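Local coordinates for peptidase family U32 (Geobacillus thermoleovorans, PDB 4HE6), which is of unknown function but forms the C-terminal domain of a putative peptidase of family U32, at residues 36-41 with 83-88; 46-51 with 73-78. All coordinates share one frame; numbering follows the deposited sequence. Where two conformers were deposited one is given.

Contact 1: 36-41 with 83-88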
ATOM      1  N   VAL A  36      -0.276   6.931   5.074  1.00  6.21           N
ATOM      2  CA  VAL A  36      -1.332   6.168   4.451  1.00  6.20           C
ATOM      3  C   VAL A  36      -2.203   5.534   5.504  1.00  5.99           C
ATOM      4  O   VAL A  36      -1.813   5.363   6.642  1.00  7.53           O
ATOM      5  CB  VAL A  36      -0.780   5.109   3.452  1.00  7.12           C
ATOM      6  CG1 VAL A  36       0.016   5.774   2.353  1.00  8.36           C
ATOM      7  CG2 VAL A  36       0.034   4.081   4.183  1.00  7.75           C
ATOM      8  N   GLU A  37      -3.383   5.140   5.101  1.00  7.13           N
ATOM      9  CA  GLU A  37      -4.304   4.353   5.906  1.00  6.50           C
ATOM     10  C   GLU A  37      -4.671   3.110   5.160  1.00  5.82           C
ATOM     11  O   GLU A  37      -5.065   3.170   3.985  1.00  6.96           O
ATOM     12  CB  GLU A  37      -5.579   5.169   6.227  1.00  7.87           C
ATOM     13  CG  GLU A  37      -6.455   4.457   7.259  1.00 10.25           C
ATOM     14  CD  GLU A  37      -7.748   5.156   7.543  1.00 13.01           C
ATOM     15  OE1 GLU A  37      -8.143   5.197   8.731  1.00 18.12           O
ATOM     16  OE2 GLU A  37      -8.415   5.673   6.640  1.00 17.20           O
ATOM     17  N   PHE A  38      -4.578   1.972   5.830  1.00  5.95           N
ATOM     18  CA  PHE A  38      -5.101   0.725   5.334  1.00  5.48           C
ATOM     19  C   PHE A  38      -6.477   0.505   5.922  1.00  5.59           C
ATOM     20  O   PHE A  38      -6.740   0.799   7.086  1.00  6.67           O
ATOM     21  CB  PHE A  38      -4.171  -0.446   5.701  1.00  5.91           C
ATOM     22  CG  PHE A  38      -2.889  -0.421   4.910  1.00  5.92           C
ATOM     23  CD1 PHE A  38      -1.701   0.120   5.452  1.00  7.68           C
ATOM     24  CD2 PHE A  38      -2.889  -0.910   3.615  1.00  6.54           C
ATOM     25  CE1 PHE A  38      -0.567   0.097   4.650  1.00  7.38           C
ATOM     26  CE2 PHE A  38      -1.715  -0.919   2.869  1.00  6.51           C
ATOM     27  CZ  PHE A  38      -0.543  -0.419   3.382  1.00  7.30           C
ATOM     28  N   PHE A  39      -7.379  -0.024   5.058  1.00  5.97           N
ATOM     29  CA  PHE A  39      -8.781  -0.177   5.470  1.00  6.68           C
ATOM     30  C   PHE A  39      -9.413  -1.333   4.739  1.00  6.20           C
ATOM     31  O   PHE A  39      -8.841  -1.928   3.810  1.00  7.08           O
ATOM     32  CB  PHE A  39      -9.523   1.135   5.235  1.00  7.84           C
ATOM     33  CG  PHE A  39      -9.676   1.586   3.809  1.00  7.57           C
ATOM     34  CD1 PHE A  39     -10.878   1.413   3.123  1.00  9.05           C
ATOM     35  CD2 PHE A  39      -8.629   2.197   3.139  1.00  7.26           C
ATOM     36  CE1 PHE A  39     -11.018   1.864   1.835  1.00  9.47           C
ATOM     37  CE2 PHE A  39      -8.780   2.651   1.833  1.00  7.97           C
ATOM     38  CZ  PHE A  39      -9.967   2.495   1.165  1.00  9.32           C
ATOM     39  N   GLY A  40     -10.595  -1.651   5.198  1.00  7.01           N
ATOM     40  CA  GLY A  40     -11.416  -2.721   4.663  1.00  8.04           C
ATOM     41  C   GLY A  40     -11.865  -3.665   5.766  1.00  7.09           C
ATOM     42  O   GLY A  40     -11.430  -3.621   6.893  1.00  7.43           O
ATOM     43  N   PRO A  41     -12.788  -4.559   5.393  1.00  7.72           N
ATOM     44  CA  PRO A  41     -13.305  -5.453   6.371  1.00 10.83           C
ATOM     45  C   PRO A  41     -12.140  -6.405   6.810  1.00 10.88           C
ATOM     46  O   PRO A  41     -11.221  -6.694   6.033  1.00 12.88           O
ATOM     47  CB  PRO A  41     -14.451  -6.192   5.686  1.00 14.42           C
ATOM     48  CG  PRO A  41     -14.217  -5.968   4.251  1.00 13.77           C
ATOM     49  CD  PRO A  41     -13.413  -4.717   4.088  1.00  9.60           C
ATOM     50  N   ASN A  83      -7.512  -5.881   0.961  1.00  6.47           N
ATOM     51  CA  ASN A  83      -7.600  -4.648   1.694  1.00  6.05           C
ATOM     52  C   ASN A  83      -7.093  -3.499   0.819  1.00  5.23           C
ATOM     53  O   ASN A  83      -6.418  -3.709  -0.157  1.00  6.45           O
ATOM     54  CB  ASN A  83      -6.846  -4.753   3.018  1.00  7.10           C
ATOM     55  CG  ASN A  83      -7.538  -5.653   4.073  1.00  9.55           C
ATOM     56  OD1 ASN A  83      -6.885  -6.279   4.873  1.00 12.09           O
ATOM     57  ND2 ASN A  83      -8.862  -5.796   4.096  1.00 15.60           N
ATOM     58  N   MET A  84      -7.469  -2.302   1.211  1.00  6.06           N
ATOM     59  CA  MET A  84      -7.184  -1.119   0.431  1.00  6.79           C
ATOM     60  C   MET A  84      -6.316  -0.151   1.211  1.00  6.21           C
ATOM     61  O   MET A  84      -6.197  -0.205   2.436  1.00  6.08           O
ATOM     62  CB  MET A  84      -8.536  -0.482   0.070  0.57  9.56           C
ATOM     63  CG  MET A  84      -9.538  -1.375  -0.668  0.57  8.21           C
ATOM     64  SD  MET A  84     -11.104  -0.647  -1.188  0.57  8.66           S
ATOM     65  CE  MET A  84     -10.653   0.572  -2.399  0.57 13.80           C
ATOM     66  N   MET A  85      -5.682   0.762   0.484  1.00  6.20           N
ATOM     67  CA  MET A  85      -4.810   1.763   1.043  1.00  6.06           C
ATOM     68  C   MET A  85      -5.156   3.124   0.465  1.00  6.28           C
ATOM     69  O   MET A  85      -5.357   3.242  -0.741  1.00  8.05           O
ATOM     70  CB  MET A  85      -3.335   1.464   0.670  1.00  6.42           C
ATOM     71  CG  MET A  85      -2.351   2.328   1.420  1.00  6.55           C
ATOM     72  SD  MET A  85      -0.636   2.117   0.855  1.00  7.70           S
ATOM     73  CE  MET A  85      -0.686   3.167  -0.587  1.00 10.23           C
ATOM     74  N   ARG A  86      -5.239   4.155   1.295  1.00  6.71           N
ATOM     75  CA  ARG A  86      -5.502   5.520   0.831  1.00  7.94           C
ATOM     76  C   ARG A  86      -4.510   6.450   1.493  1.00  7.66           C
ATOM     77  O   ARG A  86      -3.978   6.193   2.554  1.00  7.57           O
ATOM     78  CB  ARG A  86      -6.938   5.973   1.095  1.00  8.92           C
ATOM     79  CG  ARG A  86      -7.378   5.867   2.527  1.00  9.94           C
ATOM     80  CD  ARG A  86      -8.850   6.242   2.761  1.00 16.07           C
ATOM     81  NE  ARG A  86      -9.347   5.701   4.046  1.00 12.17           N
ATOM     82  CZ  ARG A  86     -10.506   5.123   4.257  1.00 13.25           C
ATOM     83  NH1 ARG A  86     -11.430   4.949   3.320  1.00 15.15           N
ATOM     84  NH2 ARG A  86     -10.821   4.670   5.487  1.00 14.34           N
ATOM     85  N   LYS A  87      -4.242   7.570   0.840  1.00 11.06           N
ATOM     86  CA  LYS A  87      -3.498   8.595   1.574  1.00 14.34           C
ATOM     87  C   LYS A  87      -4.210   9.141   2.803  1.00 17.29           C
ATOM     88  O   LYS A  87      -5.417   9.348   2.682  1.00 28.51           O
ATOM     89  CB  LYS A  87      -3.207   9.705   0.557  1.00 23.93           C
ATOM     90  CG  LYS A  87      -2.300   9.116  -0.523  1.00 35.46           C
ATOM     91  CD  LYS A  87      -0.851   9.273  -0.216  1.00 41.06           C
ATOM     92  CE  LYS A  87      -0.186  10.521  -0.759  1.00 33.81           C
ATOM     93  NZ  LYS A  87      -0.549  10.838  -2.148  1.00 39.71           N
ATOM     94  N   GLU A  88      -3.506   9.434   3.899  1.00 17.29           N
ATOM     95  CA  GLU A  88      -4.074   9.916   5.190  1.00 22.19           C
ATOM     96  C   GLU A  88      -3.703  11.375   5.314  1.00 21.03           C
ATOM     97  O   GLU A  88      -2.510  11.659   5.430  1.00 21.59           O
ATOM     98  CB  GLU A  88      -3.503   9.203   6.430  1.00 19.93           C
ATOM     99  CG  GLU A  88      -4.004   9.625   7.792  1.00 21.41           C
ATOM    100  CD  GLU A  88      -5.402   9.169   8.163  1.00 23.22           C
ATOM    101  OE1 GLU A  88      -6.052   8.514   7.321  1.00 25.62           O
ATOM    102  OE2 GLU A  88      -5.950   9.397   9.266  1.00 33.87           O
TER
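Phe39 holds its CG between its own backbone N and carbonyl carbon (chi1 65°), and Arg86 uses the same setting (chi1 55°) before running extended from CG to NE; the two side chains thereby cross at about a right angle on one face of the sheet. The guanidinium lies flat on the Phe39 ring, planes 8° apart, in a cation-pi stack with Arg86 CZ 3.6 Å from the ring centroid. On the opposite face of this ring, CB of Met84 makes a CH-pi contact, so the ring is sandwiched. Glu37 lies beside Arg86 and points the same way. Its OE2 receives Arg86 NE at 2.8 Å and Arg86 NH2 at 2.9 Å in a salt bridge; both bonds stay in the guanidinium plane, NE coming almost along the C-O axis and NH2 from above the carboxylate plane. Glu88 OE1 is 3.8 Å from Glu37 OE2, a like-charge approach that the arginine probably eases. With an alanine here in place of Arg86, Glu37 OE2 is likely to lose its cationic mate beside Glu88, and the Phe39 ring the guanidinium stacked on one face.

On the other face of the pair the contact is apolar: Met85 CG sits over the Phe38 ring, with Met85 SD 3.6 Å from Phe38 CZ in an oblique Met-aromatic contact, while Met85 CG also packs against Val36 CB at 3.8 Å. Between these two layers, Glu37 with Arg86 and Phe39 with Met84 are antiparallel hydrogen-bonded pairs. Past the strand ends Asn83 ND2 reaches Pro41 O at 3.2 Å, and Asn83 OD1 accepts from Phe80 N. Strand 35-39 lies between strands 84-87 and 46-49, strand 84-87 is flanked on its other edge by strand 10-16, and Phe38 and Met85 both pack on Phe73 of strand 70-74.

Contact 2: 46-51 with 73-78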
ATOM      1  N   PHE A  46      -5.819   1.295  10.049  1.00  6.71           N
ATOM      2  CA  PHE A  46      -4.664   1.849  10.739  1.00  7.48           C
ATOM      3  C   PHE A  46      -3.845   2.690   9.774  1.00  6.76           C
ATOM      4  O   PHE A  46      -3.899   2.530   8.544  1.00  6.86           O
ATOM      5  CB  PHE A  46      -3.795   0.749  11.373  1.00  8.09           C
ATOM      6  CG  PHE A  46      -3.064  -0.113  10.384  1.00  7.54           C
ATOM      7  CD1 PHE A  46      -1.763   0.151   9.969  1.00  8.40           C
ATOM      8  CD2 PHE A  46      -3.694  -1.244   9.858  1.00  7.53           C
ATOM      9  CE1 PHE A  46      -1.116  -0.666   9.036  1.00  9.08           C
ATOM     10  CE2 PHE A  46      -3.039  -2.074   8.956  1.00  7.53           C
ATOM     11  CZ  PHE A  46      -1.765  -1.809   8.571  1.00  8.48           C
ATOM     12  N   THR A  47      -3.105   3.616  10.354  1.00  7.69           N
ATOM     13  CA  THR A  47      -2.250   4.501   9.588  1.00  7.21           C
ATOM     14  C   THR A  47      -0.786   4.177   9.810  1.00  6.16           C
ATOM     15  O   THR A  47      -0.421   3.629  10.861  1.00  8.23           O
ATOM     16  CB  THR A  47      -2.492   5.991   9.928  1.00  8.85           C
ATOM     17  OG1 THR A  47      -2.272   6.176  11.331  1.00 12.09           O
ATOM     18  CG2 THR A  47      -3.894   6.402   9.561  1.00 13.34           C
ATOM     19  N   GLN A  48       0.030   4.532   8.851  1.00  6.13           N
ATOM     20  CA  GLN A  48       1.481   4.402   8.991  1.00  6.61           C
ATOM     21  C   GLN A  48       2.152   5.333   7.998  1.00  5.92           C
ATOM     22  O   GLN A  48       1.565   5.799   7.014  1.00  6.42           O
ATOM     23  CB  GLN A  48       1.967   2.980   8.744  1.00  6.77           C
ATOM     24  CG  GLN A  48       1.866   2.546   7.298  1.00  6.88           C
ATOM     25  CD  GLN A  48       2.557   1.231   7.081  1.00  6.38           C
ATOM     26  OE1 GLN A  48       2.049   0.198   7.490  1.00  7.72           O
ATOM     27  NE2 GLN A  48       3.707   1.283   6.409  1.00  7.56           N
ATOM     28  N   VAL A  49       3.460   5.526   8.242  1.00  6.31           N
ATOM     29  CA  VAL A  49       4.341   6.148   7.252  1.00  5.76           C
ATOM     30  C   VAL A  49       4.868   5.071   6.348  1.00  5.49           C
ATOM     31  O   VAL A  49       5.160   3.937   6.748  1.00  7.04           O
ATOM     32  CB  VAL A  49       5.503   6.931   7.939  1.00  6.65           C
ATOM     33  CG1 VAL A  49       6.448   6.032   8.728  1.00  8.21           C
ATOM     34  CG2 VAL A  49       6.237   7.751   6.899  1.00  7.67           C
ATOM     35  N   ILE A  50       5.020   5.387   5.076  1.00  6.67           N
ATOM     36  CA  ILE A  50       5.719   4.550   4.110  1.00  6.86           C
ATOM     37  C   ILE A  50       7.197   4.810   4.224  1.00  6.10           C
ATOM     38  O   ILE A  50       7.653   5.942   4.031  1.00  7.33           O
ATOM     39  CB  ILE A  50       5.265   4.842   2.670  1.00  9.60           C
ATOM     40  CG1 ILE A  50       3.722   4.767   2.486  1.00 14.54           C
ATOM     41  CG2 ILE A  50       6.098   4.002   1.698  1.00 13.62           C
ATOM     42  CD1 ILE A  50       3.236   3.437   2.193  1.00 22.69           C
ATOM     43  N   GLU A  51       7.992   3.819   4.608  1.00  6.89           N
ATOM     44  CA  GLU A  51       9.397   4.040   4.887  1.00  8.36           C
ATOM     45  C   GLU A  51      10.276   4.068   3.659  1.00  7.82           C
ATOM     46  O   GLU A  51      11.270   4.780   3.601  1.00  9.75           O
ATOM     47  CB  GLU A  51       9.978   2.952   5.783  0.51  8.28           C
ATOM     48  CG  GLU A  51       9.707   3.254   7.239  0.51 13.63           C
ATOM     49  CD  GLU A  51      10.518   2.407   8.194  0.51 17.50           C
ATOM     50  OE1 GLU A  51       9.959   1.340   8.508  0.51 13.91           O
ATOM     51  OE2 GLU A  51      11.629   2.803   8.633  0.51 20.75           O
ATOM     52  N   PHE A  73       6.581  -2.926   0.313  1.00  5.23           N
ATOM     53  CA  PHE A  73       7.071  -2.153   1.420  1.00  5.47           C
ATOM     54  C   PHE A  73       6.621  -2.797   2.728  1.00  5.44           C
ATOM     55  O   PHE A  73       5.648  -3.576   2.755  1.00  6.22           O
ATOM     56  CB  PHE A  73       6.650  -0.680   1.366  1.00  5.70           C
ATOM     57  CG  PHE A  73       5.208  -0.403   1.145  1.00  5.71           C
ATOM     58  CD1 PHE A  73       4.645  -0.350  -0.119  1.00  6.35           C
ATOM     59  CD2 PHE A  73       4.378  -0.179   2.263  1.00  7.27           C
ATOM     60  CE1 PHE A  73       3.316  -0.081  -0.295  1.00  7.95           C
ATOM     61  CE2 PHE A  73       3.051   0.093   2.063  1.00  8.14           C
ATOM     62  CZ  PHE A  73       2.516   0.163   0.784  1.00  8.77           C
ATOM     63  N   LYS A  74       7.307  -2.478   3.791  1.00  5.72           N
ATOM     64  CA  LYS A  74       6.957  -2.929   5.120  1.00  5.63           C
ATOM     65  C   LYS A  74       5.690  -2.253   5.617  1.00  5.76           C
ATOM     66  O   LYS A  74       5.533  -1.040   5.452  1.00  6.88           O
ATOM     67  CB  LYS A  74       8.105  -2.669   6.099  1.00  7.87           C
ATOM     68  CG  LYS A  74       7.968  -3.327   7.417  1.00 16.90           C
ATOM     69  CD  LYS A  74       8.791  -4.626   7.506  1.00 36.66           C
ATOM     70  CE  LYS A  74       9.576  -4.624   8.803  1.00 39.35           C
ATOM     71  NZ  LYS A  74      10.252  -3.291   9.027  1.00 54.52           N
ATOM     72  N   VAL A  75       4.828  -3.036   6.278  1.00  6.07           N
ATOM     73  CA  VAL A  75       3.658  -2.467   6.927  1.00  6.16           C
ATOM     74  C   VAL A  75       3.658  -2.815   8.390  1.00  6.30           C
ATOM     75  O   VAL A  75       4.225  -3.817   8.858  1.00  7.65           O
ATOM     76  CB  VAL A  75       2.347  -2.890   6.214  1.00  6.28           C
ATOM     77  CG1 VAL A  75       2.334  -2.316   4.758  1.00  6.71           C
ATOM     78  CG2 VAL A  75       2.146  -4.393   6.225  1.00  7.13           C
ATOM     79  N   LYS A  76       2.934  -1.995   9.160  1.00  7.15           N
ATOM     80  CA  LYS A  76       2.989  -2.042  10.603  1.00  8.23           C
ATOM     81  C   LYS A  76       2.047  -3.001  11.298  1.00  7.45           C
ATOM     82  O   LYS A  76       2.229  -3.298  12.487  1.00  8.82           O
ATOM     83  CB  LYS A  76       2.753  -0.587  11.129  1.00 11.55           C
ATOM     84  CG  LYS A  76       3.967   0.273  10.901  1.00 15.02           C
ATOM     85  CD  LYS A  76       5.248  -0.194  11.519  1.00 18.57           C
ATOM     86  CE  LYS A  76       5.223  -0.474  13.005  1.00 25.18           C
ATOM     87  NZ  LYS A  76       6.476  -1.046  13.596  1.00 22.89           N
ATOM     88  N   ARG A  77       1.055  -3.483  10.568  1.00  6.83           N
ATOM     89  CA  ARG A  77       0.135  -4.520  11.075  1.00  6.80           C
ATOM     90  C   ARG A  77      -0.187  -5.455   9.933  1.00  6.74           C
ATOM     91  O   ARG A  77      -0.003  -5.067   8.769  1.00  7.53           O
ATOM     92  CB  ARG A  77      -1.171  -3.931  11.573  1.00  6.86           C
ATOM     93  CG  ARG A  77      -1.056  -2.837  12.619  1.00  6.88           C
ATOM     94  CD  ARG A  77      -2.423  -2.464  13.109  1.00  7.18           C
ATOM     95  NE  ARG A  77      -2.465  -1.379  14.039  1.00  8.55           N
ATOM     96  CZ  ARG A  77      -3.548  -0.956  14.661  1.00  8.82           C
ATOM     97  NH1 ARG A  77      -4.710  -1.496  14.376  1.00  9.98           N
ATOM     98  NH2 ARG A  77      -3.442   0.038  15.518  1.00 12.99           N
ATOM     99  N   PRO A  78      -0.673  -6.648  10.241  1.00  6.92           N
ATOM    100  CA  PRO A  78      -1.084  -7.574   9.183  1.00  7.35           C
ATOM    101  C   PRO A  78      -2.172  -7.011   8.313  1.00  6.41           C
ATOM    102  O   PRO A  78      -3.033  -6.207   8.733  1.00  8.87           O
ATOM    103  CB  PRO A  78      -1.557  -8.811   9.950  1.00  8.34           C
ATOM    104  CG  PRO A  78      -0.744  -8.775  11.255  1.00  8.61           C
ATOM    105  CD  PRO A  78      -0.744  -7.284  11.591  1.00  7.18           C
TER
HETATM  106  O   HOH W   1       7.307   1.047   5.043  1.00  9.14           O
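Phe46 lays one face of its ring under the aliphatic chain of Arg77, whose CB makes a CH-pi contact 3.9 Å from the ring centroid. The outermost strand 46-49 here meets the end of strand 70-74 and the loop after it, through side chains in place of a paired backbone ladder, an arrangement consistent with a partly closed, barrel-like antiparallel sheet. Ring and arginine slide past each other in opposite directions. Arg77, extended from CG to NE, carries its guanidinium beyond the ring to cover Phe46 CB, the two planes 14° apart, and its NH1 forms a salt bridge with Glu44.

Gln48 supplies the polar half of this contact. Its CG lies between the backbone N and the carbonyl carbon (chi1 70°), and the chain then stretches out, placing the amide against the backbone of residues 74-76. Gln48 OE1 accepts from Lys76 N at 2.9 Å, with the donor tilted 35° from the carbonyl plane, and lies close to CA and CB of Val75. Gln48 NE2 gives a straighter bond to Lys74 O at 3.1 Å, in the carbonyl plane and on a lone pair, and another to Val49 O at 3.0 Å, arriving from above that carbonyl plane. Three bonds at two ends fix the rotation of this buried amide, which thus bridges two backbones that do not pair directly.

Farther along, Ile50 CD1 is set down over a face of the Phe73 ring, 3.4 Å from Phe73 CE2, while NE2 of Gln48 lies near the edge of the same ring. Val24 of strand 21-26 also touches Phe73. Lys74 O takes a second donor, a water at 2.8 Å, which in turn accepts from Glu51 N at 2.9 Å.

Both contacts are partly buried and share one sheet, joined where strands 35-39 and 46-49 lie side by side: Phe38 N meets Phe46 O and Val36 N meets Gln48 O, both probable hydrogen bonds. Contact 1 is a regular antiparallel pair within the sheet, with a charged and aromatic cluster on one face and an apolar layer on the other. Contact 2 joins the outermost strand 46-49 to the end of strand 70-74, not its neighbour in the sheet; there the polar links run through an amide side chain and a water, where contact 1 has backbone pairing. The apolar layers merge, as the Phe38 ring meets both Phe46 and Phe73, while the arginines of both contacts lie towards the surface.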